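PDB 4DQA: uncharacterized protein from Bacteroides ovatus, which is of unknown function but probably binds carbohydrate, joining an N-terminal BT_3987-like domain to a concanavalin A-like lectin/glucanase domain. Local coordinates for residues A[49-55]-A[110-114]; A[160-164]-A[228-233]; A[183-187]-A[253-258]. All blocks are in the same frame, centred on the assembly; numbering follows the deposited sequence.

Contact 1 (A[49-55]-A[110-114])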
loop_
_atom_site.group_PDB
_atom_site.type_symbol
_atom_site.label_atom_id
_atom_site.label_comp_id
_atom_site.label_asym_id
_atom_site.label_seq_id
_atom_site.Cartn_x
_atom_site.Cartn_y
_atom_site.Cartn_z
ATOM N N VAL A 49 11.782 27.721 2.839
ATOM C CA VAL A 49 11.683 26.261 2.761
ATOM C C VAL A 49 13.043 25.729 2.380
ATOM O O VAL A 49 13.692 26.223 1.450
ATOM C CB VAL A 49 10.638 25.847 1.744
ATOM C CG1 VAL A 49 10.599 24.320 1.586
ATOM C CG2 VAL A 49 9.268 26.404 2.131
ATOM N N ALA A 50 13.533 24.752 3.129
ATOM C CA ALA A 50 14.846 24.204 2.879
ATOM C C ALA A 50 14.894 23.389 1.585
ATOM O O ALA A 50 13.874 22.973 1.062
ATOM C CB ALA A 50 15.274 23.318 4.040
ATOM N N GLU A 51 16.100 23.161 1.106
ATOM C CA GLU A 51 16.311 22.380 -0.103
ATOM C C GLU A 51 15.809 20.948 0.064
ATOM O O GLU A 51 15.942 20.358 1.133
ATOM C CB GLU A 51 17.799 22.334 -0.428
ATOM C CG GLU A 51 18.411 23.682 -0.811
ATOM C CD GLU A 51 18.193 24.039 -2.273
ATOM O OE1 GLU A 51 17.234 23.526 -2.897
ATOM O OE2 GLU A 51 18.999 24.827 -2.809
ATOM N N PRO A 52 15.232 20.366 -0.999
ATOM C CA PRO A 52 14.801 18.968 -0.896
ATOM C C PRO A 52 15.924 18.012 -0.468
ATOM O O PRO A 52 15.604 16.996 0.153
ATOM C CB PRO A 52 14.324 18.643 -2.316
ATOM C CG PRO A 52 13.878 19.957 -2.870
ATOM C CD PRO A 52 14.819 20.984 -2.276
ATOM N N SER A 53 17.187 18.321 -0.778
ATOM C CA SER A 53 18.306 17.464 -0.377
ATOM C C SER A 53 18.430 17.330 1.144
ATOM O O SER A 53 18.970 16.330 1.618
ATOM C CB SER A 53 19.662 17.920 -0.991
ATOM O OG SER A 53 20.019 19.200 -0.537
ATOM N N VAL A 54 17.913 18.308 1.895
ATOM C CA VAL A 54 17.834 18.209 3.342
ATOM C C VAL A 54 16.970 17.007 3.752
ATOM O O VAL A 54 17.307 16.248 4.676
ATOM C CB VAL A 54 17.277 19.528 3.873
ATOM C CG1 VAL A 54 16.781 19.429 5.279
ATOM C CG2 VAL A 54 18.329 20.596 3.720
ATOM N N VAL A 55 15.875 16.768 3.035
ATOM C CA VAL A 55 15.022 15.617 3.305
ATOM C C VAL A 55 15.716 14.322 2.901
ATOM O O VAL A 55 15.626 13.321 3.578
ATOM C CB VAL A 55 13.678 15.760 2.574
ATOM C CG1 VAL A 55 12.802 14.538 2.783
ATOM C CG2 VAL A 55 12.963 17.024 3.054
ATOM N N VAL A 110 7.012 15.786 4.729
ATOM C CA VAL A 110 7.760 16.688 5.586
ATOM C C VAL A 110 7.883 18.046 4.930
ATOM O O VAL A 110 7.996 18.173 3.705
ATOM C CB VAL A 110 9.154 16.104 5.914
ATOM C CG1 VAL A 110 9.933 15.836 4.631
ATOM C CG2 VAL A 110 9.946 17.017 6.863
ATOM N N LEU A 111 7.863 19.064 5.770
ATOM C CA LEU A 111 8.174 20.421 5.362
ATOM C C LEU A 111 9.335 20.880 6.239
ATOM O O LEU A 111 9.158 21.086 7.441
ATOM C CB LEU A 111 6.960 21.338 5.567
ATOM C CG LEU A 111 7.219 22.813 5.254
ATOM C CD1 LEU A 111 7.522 22.986 3.795
ATOM C CD2 LEU A 111 6.018 23.669 5.652
ATOM N N PRO A 112 10.526 21.038 5.653
ATOM C CA PRO A 112 11.676 21.504 6.417
ATOM C C PRO A 112 11.808 23.000 6.254
ATOM O O PRO A 112 11.850 23.467 5.120
ATOM C CB PRO A 112 12.850 20.776 5.762
ATOM C CG PRO A 112 12.432 20.613 4.327
ATOM C CD PRO A 112 10.913 20.530 4.326
HETATM N N MSE A 113 11.802 23.735 7.360
HETATM C CA MSE A 113 11.937 25.186 7.310
HETATM C C MSE A 113 13.304 25.621 7.824
HETATM O O MSE A 113 13.732 25.205 8.888
HETATM C CB MSE A 113 10.874 25.835 8.182
HETATM C CG MSE A 113 9.436 25.499 7.826
HETATM SE SE MSE A 113 8.961 26.197 6.068
HETATM C CE MSE A 113 9.677 27.936 6.171
ATOM N N ARG A 114 13.965 26.481 7.066
ATOM C CA ARG A 114 15.244 27.029 7.442
ATOM C C ARG A 114 15.068 28.396 8.031
ATOM O O ARG A 114 14.236 29.166 7.566
ATOM C CB ARG A 114 16.136 27.142 6.209
ATOM C CG ARG A 114 17.532 27.625 6.516
ATOM C CD ARG A 114 18.423 27.462 5.318
ATOM N NE ARG A 114 18.790 26.072 5.035
ATOM C CZ ARG A 114 19.877 25.467 5.514
ATOM N NH1 ARG A 114 20.689 26.116 6.346
ATOM N NH2 ARG A 114 20.156 24.211 5.158
HETATM O O HOH W 1 18.571 24.265 2.661
#

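Contact 2 (A[160-164]-A[228-233])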
loop_
_atom_site.group_PDB
_atom_site.type_symbol
_atom_site.label_atom_id
_atom_site.label_comp_id
_atom_site.label_asym_id
_atom_site.label_seq_id
_atom_site.Cartn_x
_atom_site.Cartn_y
_atom_site.Cartn_z
ATOM N N PHE A 160 3.973 -17.505 -17.389
ATOM C CA PHE A 160 4.543 -17.061 -16.149
ATOM C C PHE A 160 5.612 -18.063 -15.745
ATOM O O PHE A 160 5.327 -19.247 -15.556
ATOM C CB PHE A 160 3.469 -16.984 -15.072
ATOM C CG PHE A 160 2.466 -15.861 -15.260
ATOM C CD1 PHE A 160 2.872 -14.563 -15.515
ATOM C CD2 PHE A 160 1.106 -16.115 -15.151
ATOM C CE1 PHE A 160 1.938 -13.532 -15.664
ATOM C CE2 PHE A 160 0.177 -15.091 -15.312
ATOM C CZ PHE A 160 0.592 -13.800 -15.562
ATOM N N SER A 161 6.848 -17.599 -15.623
ATOM C CA SER A 161 7.895 -18.436 -15.079
ATOM C C SER A 161 7.936 -18.177 -13.600
ATOM O O SER A 161 7.436 -18.974 -12.814
ATOM C CB SER A 161 9.240 -18.183 -15.776
ATOM O OG SER A 161 9.544 -16.804 -15.807
ATOM N N SER A 162 8.474 -17.033 -13.202
ATOM C CA SER A 162 8.301 -16.583 -11.828
ATOM C C SER A 162 7.007 -15.785 -11.743
ATOM O O SER A 162 6.633 -15.083 -12.686
ATOM C CB SER A 162 9.468 -15.726 -11.388
ATOM O OG SER A 162 10.661 -16.504 -11.451
ATOM N N PHE A 163 6.289 -15.917 -10.639
ATOM C CA PHE A 163 5.028 -15.203 -10.526
ATOM C C PHE A 163 4.589 -15.085 -9.084
ATOM O O PHE A 163 5.153 -15.716 -8.182
ATOM C CB PHE A 163 3.946 -15.911 -11.343
ATOM C CG PHE A 163 3.492 -17.193 -10.731
ATOM C CD1 PHE A 163 4.197 -18.354 -10.959
ATOM C CD2 PHE A 163 2.391 -17.225 -9.889
ATOM C CE1 PHE A 163 3.818 -19.553 -10.373
ATOM C CE2 PHE A 163 1.998 -18.431 -9.298
ATOM C CZ PHE A 163 2.727 -19.582 -9.543
ATOM N N THR A 164 3.572 -14.249 -8.907
ATOM C CA THR A 164 2.924 -14.025 -7.615
ATOM C C THR A 164 1.438 -13.876 -7.813
ATOM O O THR A 164 0.984 -13.165 -8.721
ATOM C CB THR A 164 3.442 -12.734 -6.957
ATOM O OG1 THR A 164 4.856 -12.805 -6.813
ATOM C CG2 THR A 164 2.819 -12.526 -5.583
ATOM N N LEU A 228 0.867 -16.338 -3.004
ATOM C CA LEU A 228 1.599 -17.494 -3.501
ATOM C C LEU A 228 2.688 -16.937 -4.413
ATOM O O LEU A 228 2.378 -16.142 -5.304
ATOM C CB LEU A 228 0.660 -18.358 -4.320
ATOM C CG LEU A 228 1.318 -19.415 -5.214
ATOM C CD1 LEU A 228 1.984 -20.511 -4.393
ATOM C CD2 LEU A 228 0.293 -20.002 -6.157
ATOM N N THR A 229 3.928 -17.362 -4.204
ATOM C CA THR A 229 5.035 -16.951 -5.066
ATOM C C THR A 229 5.735 -18.181 -5.609
ATOM O O THR A 229 5.756 -19.232 -4.967
ATOM C CB THR A 229 6.076 -16.062 -4.345
ATOM O OG1 THR A 229 6.752 -16.806 -3.324
ATOM C CG2 THR A 229 5.422 -14.817 -3.745
ATOM N N TYR A 230 6.304 -18.048 -6.795
ATOM C CA TYR A 230 7.242 -19.054 -7.294
ATOM C C TYR A 230 8.384 -18.327 -7.966
ATOM O O TYR A 230 8.163 -17.482 -8.823
ATOM C CB TYR A 230 6.571 -19.958 -8.312
ATOM C CG TYR A 230 7.475 -20.968 -8.985
ATOM C CD1 TYR A 230 8.277 -21.828 -8.246
ATOM C CD2 TYR A 230 7.469 -21.098 -10.359
ATOM C CE1 TYR A 230 9.066 -22.789 -8.869
ATOM C CE2 TYR A 230 8.256 -22.058 -10.989
ATOM C CZ TYR A 230 9.039 -22.894 -10.239
ATOM O OH TYR A 230 9.812 -23.832 -10.878
ATOM N N ASP A 231 9.589 -18.658 -7.529
ATOM C CA ASP A 231 10.826 -18.139 -8.102
ATOM C C ASP A 231 11.387 -19.256 -8.970
ATOM O O ASP A 231 11.952 -20.215 -8.451
ATOM C CB ASP A 231 11.791 -17.790 -6.973
ATOM C CG ASP A 231 13.037 -17.066 -7.453
ATOM O OD1 ASP A 231 13.699 -17.544 -8.404
ATOM O OD2 ASP A 231 13.350 -16.011 -6.860
ATOM N N GLN A 232 11.210 -19.146 -10.274
ATOM C CA GLN A 232 11.562 -20.258 -11.144
ATOM C C GLN A 232 13.064 -20.610 -11.127
ATOM O O GLN A 232 13.414 -21.787 -11.099
ATOM C CB GLN A 232 11.051 -19.998 -12.563
ATOM C CG GLN A 232 11.482 -21.048 -13.583
ATOM C CD GLN A 232 12.821 -20.718 -14.212
ATOM O OE1 GLN A 232 13.111 -19.552 -14.500
ATOM N NE2 GLN A 232 13.644 -21.738 -14.432
ATOM N N PRO A 233 13.957 -19.605 -11.110
ATOM C CA PRO A 233 15.366 -20.005 -11.063
ATOM C C PRO A 233 15.770 -20.749 -9.796
ATOM O O PRO A 233 16.576 -21.687 -9.882
ATOM C CB PRO A 233 16.120 -18.664 -11.149
ATOM C CG PRO A 233 15.213 -17.765 -11.834
ATOM C CD PRO A 233 13.798 -18.189 -11.488
HETATM O O HOH W 2 11.825 -16.467 -14.196
#

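Contact 3 (A[183-187]-A[253-258])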
loop_
_atom_site.group_PDB
_atom_site.type_symbol
_atom_site.label_atom_id
_atom_site.label_comp_id
_atom_site.label_asym_id
_atom_site.label_seq_id
_atom_site.Cartn_x
_atom_site.Cartn_y
_atom_site.Cartn_z
ATOM N N THR A 183 -5.717 -20.907 -12.406
ATOM C CA THR A 183 -6.076 -21.713 -13.540
ATOM C C THR A 183 -6.221 -23.149 -13.090
ATOM O O THR A 183 -5.242 -23.835 -12.826
ATOM C CB THR A 183 -5.025 -21.553 -14.639
ATOM O OG1 THR A 183 -4.907 -20.151 -14.924
ATOM C CG2 THR A 183 -5.410 -22.325 -15.904
ATOM N N GLU A 184 -7.462 -23.602 -12.971
ATOM C CA GLU A 184 -7.740 -24.945 -12.481
ATOM C C GLU A 184 -7.037 -26.013 -13.299
ATOM O O GLU A 184 -7.026 -25.980 -14.537
ATOM C CB GLU A 184 -9.254 -25.190 -12.435
ATOM C CG GLU A 184 -9.684 -26.645 -12.135
ATOM C CD GLU A 184 -9.231 -27.191 -10.804
ATOM O OE1 GLU A 184 -8.771 -26.396 -9.953
ATOM O OE2 GLU A 184 -9.328 -28.429 -10.620
ATOM N N GLY A 185 -6.391 -26.938 -12.588
ATOM C CA GLY A 185 -5.679 -28.025 -13.219
ATOM C C GLY A 185 -4.243 -27.653 -13.554
ATOM O O GLY A 185 -3.462 -28.524 -13.922
ATOM N N VAL A 186 -3.906 -26.374 -13.398
ATOM C CA VAL A 186 -2.594 -25.875 -13.790
ATOM C C VAL A 186 -1.872 -25.130 -12.662
ATOM O O VAL A 186 -0.770 -25.530 -12.259
ATOM C CB VAL A 186 -2.710 -24.968 -15.031
ATOM C CG1 VAL A 186 -1.353 -24.413 -15.440
ATOM C CG2 VAL A 186 -3.348 -25.749 -16.201
HETATM N N MSE A 187 -2.483 -24.067 -12.149
HETATM C CA MSE A 187 -1.921 -23.301 -11.030
HETATM C C MSE A 187 -3.033 -22.485 -10.383
HETATM O O MSE A 187 -3.371 -21.398 -10.849
HETATM C CB MSE A 187 -0.794 -22.372 -11.491
HETATM C CG MSE A 187 -0.054 -21.697 -10.367
HETATM SE SE MSE A 187 1.020 -22.928 -9.347
HETATM C CE MSE A 187 2.194 -23.505 -10.768
ATOM N N ILE A 253 9.397 -26.806 -12.382
ATOM C CA ILE A 253 8.707 -26.398 -13.605
ATOM C C ILE A 253 9.250 -25.088 -14.150
ATOM O O ILE A 253 9.698 -24.212 -13.399
ATOM C CB ILE A 253 7.168 -26.243 -13.414
ATOM C CG1 ILE A 253 6.855 -25.104 -12.442
ATOM C CG2 ILE A 253 6.553 -27.553 -12.939
ATOM C CD1 ILE A 253 5.376 -24.757 -12.299
ATOM N N ASP A 254 9.182 -24.942 -15.464
ATOM C CA ASP A 254 9.680 -23.740 -16.100
ATOM C C ASP A 254 8.685 -22.597 -15.976
ATOM O O ASP A 254 9.050 -21.434 -16.171
ATOM C CB ASP A 254 9.973 -24.008 -17.568
ATOM C CG ASP A 254 11.213 -24.875 -17.764
ATOM O OD1 ASP A 254 11.957 -25.096 -16.778
ATOM O OD2 ASP A 254 11.438 -25.325 -18.904
ATOM N N GLY A 255 7.438 -22.939 -15.656
ATOM C CA GLY A 255 6.375 -21.953 -15.550
ATOM C C GLY A 255 5.033 -22.578 -15.892
ATOM O O GLY A 255 4.873 -23.800 -15.890
ATOM N N PHE A 256 4.060 -21.734 -16.205
ATOM C CA PHE A 256 2.759 -22.244 -16.608
ATOM C C PHE A 256 2.053 -21.237 -17.516
ATOM O O PHE A 256 2.342 -20.036 -17.500
ATOM C CB PHE A 256 1.874 -22.581 -15.394
ATOM C CG PHE A 256 1.271 -21.373 -14.701
ATOM C CD1 PHE A 256 2.001 -20.627 -13.785
ATOM C CD2 PHE A 256 -0.048 -20.999 -14.945
ATOM C CE1 PHE A 256 1.422 -19.541 -13.140
ATOM C CE2 PHE A 256 -0.627 -19.926 -14.299
ATOM C CZ PHE A 256 0.119 -19.187 -13.401
ATOM N N ASP A 257 1.172 -21.774 -18.348
ATOM C CA ASP A 257 0.328 -21.001 -19.239
ATOM C C ASP A 257 -0.997 -20.712 -18.531
ATOM O O ASP A 257 -1.819 -21.623 -18.365
ATOM C CB ASP A 257 0.071 -21.838 -20.489
ATOM C CG ASP A 257 -0.889 -21.174 -21.447
ATOM O OD1 ASP A 257 -1.293 -20.028 -21.164
ATOM O OD2 ASP A 257 -1.213 -21.794 -22.486
ATOM N N PRO A 258 -1.214 -19.458 -18.088
ATOM C CA PRO A 258 -2.450 -19.175 -17.331
ATOM C C PRO A 258 -3.716 -19.299 -18.165
ATOM O O PRO A 258 -4.830 -19.376 -17.638
ATOM C CB PRO A 258 -2.266 -17.731 -16.878
ATOM C CG PRO A 258 -1.391 -17.125 -17.956
ATOM C CD PRO A 258 -0.415 -18.236 -18.300
#

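Contact 1 (A[49-55]-A[110-114])
Ala-50 N donates to Pro-112 O at 2.9 Å. The bond is nearly straight, 171° at the hydrogen. It lies next to the last bridge of two antiparallel strands, where Val-49 and Met-113 form a non-hydrogen-bonded pair. The methyl of Ala-50 packs on the Pro-112 ring. Val-49 spreads its two branches. CG1 meets Leu-111 CD1 at 4.0 Å, the side chains crossing at about a right angle. CG2 reaches the selenium of Met-113, a selenomethionine whose chain is bent at chi2 and chi3.

After Ala-50 the chain turns into a helix. Val-55 CG1 is anti to the backbone N (chi1 177°), which puts CG2 beside the N, where it touches Val-110 CG1 at 3.6 Å and Pro-112 CG at 3.8 Å. Val-54 CG1 lies against Pro-112 CB. A water accepts from Glu-51 N at 3.1 Å and Arg-114 NH2 at 3.0 Å, and ties the turn to the arginine.

The contact seats the first turn of helix 52-62 on strand 107-117 in the N-terminal domain. Strand 128-135 pairs with 107-117, and its Ile-128 and Tyr-130 cover Val-54. Met-68 of strand 67-68 packs against Val-49, Val-55 and Pro-112.

Contact 2 (A[160-164]-A[228-233])
Phe-163 CG stands between its backbone N and carbonyl carbon (chi1 72°), while Tyr-230 CG is anti to its N (chi1 175°). These torsions bring Phe-163 CE1 to within 3.5 Å of Tyr-230 CB, and the two side chains cross obliquely. The residues are paired on neighbouring strands of an antiparallel sheet of the concanavalin A-like fold, where strand 163-171 runs beside strand 223-231. They form a hydrogen-bonded pair. Phe-163 N donates to Tyr-230 O at 3.0 Å, and Tyr-230 N returns a bond to Phe-163 O at 2.9 Å.

Leu-228 CD2 meets the edge of the Phe-163 ring at CE2, 3.9 Å away. Phe-256 also packs on this ring, edge-to-face. The Tyr-230 hydroxyl is bonded to Ile-253 O, which fixes the far end of its ring.

On the other face, Thr-164 and Thr-229 form a non-hydrogen-bonded pair. Their side chains lie side by side and point the same way, with Thr-164 OG1 near Thr-229 CG2. That hydroxyl has its polar partners in Val-291 O and Arg-293 N.

Just before strand 163-171 begins, Ser-162 OG takes over from the backbone. It accepts from Gln-232 N at 2.9 Å, 163° at the hydrogen, and Pro-233 CD lies against it. A water joins Ser-161 OG and Ser-162 OG and bonds weakly to Gln-232 OE1. Ser-161 O is buried without a partner in the model; its nearest neighbour across the contact is Tyr-230 CD2, at 3.2 Å.

Contact 3 (A[183-187]-A[253-258])
Thr-183 and Pro-258 make the polar link. Thr-183 OG1 donates to Pro-258 O at 2.8 Å. The approach is well bent, 117° at the acceptor. Thr-183 CG2 also lies near this oxygen.

The aromatic contacts centre on Phe-256. Met-187, a selenomethionine, lays its CB over the middle of one ring face, 3.6 Å from the centroid and 6° off the normal. This is a CH-pi contact. The selenium stands farther above the same ring, 5.4 Å from the centroid, as a longer Met-aromatic contact.

Apolar contacts lie around it. Val-186 CG1, anti to its N (chi1 179°), meets Phe-256 CD2 at 3.7 Å. Met-187 bends at chi2 and chi3, and its CE meets Ile-253 CD1 tip to tip at 3.7 Å.

Backbone bonds shape the turn 183-187. Thr-183 O accepts from both Val-186 N and Met-187 N, a classic beta bulge. It places Val-186 and Met-187 side by side toward Phe-256.

Within the concanavalin A-like domain, the contact joins the loop before strand 187-190 to the loop between strands 244-250 and 264-266. Strand 163-171 is next to it, with Phe-163 touching Met-187 and Tyr-165 touching Phe-256.

How the contacts relate
Contact 1 belongs to the N-terminal domain, contacts 2 and 3 to the concanavalin A-like domain. Contact 1 lies about 41 Å from contact 2 and 50 Å from contact 3, centre to centre. It touches neither. Contacts 2 and 3 are neighbours, their centres 11 Å apart, and their segments alternate along the chain. Besides the bond of the tyrosine hydroxyl, a probable backbone hydrogen bond connects them, Phe-256 N to Phe-160 O at 2.9 Å. Loop 253-258 thus bridges the strand pair of contact 2 and the bulged turn of contact 3. No carbohydrate site has been assigned, so a part in binding remains open for all three.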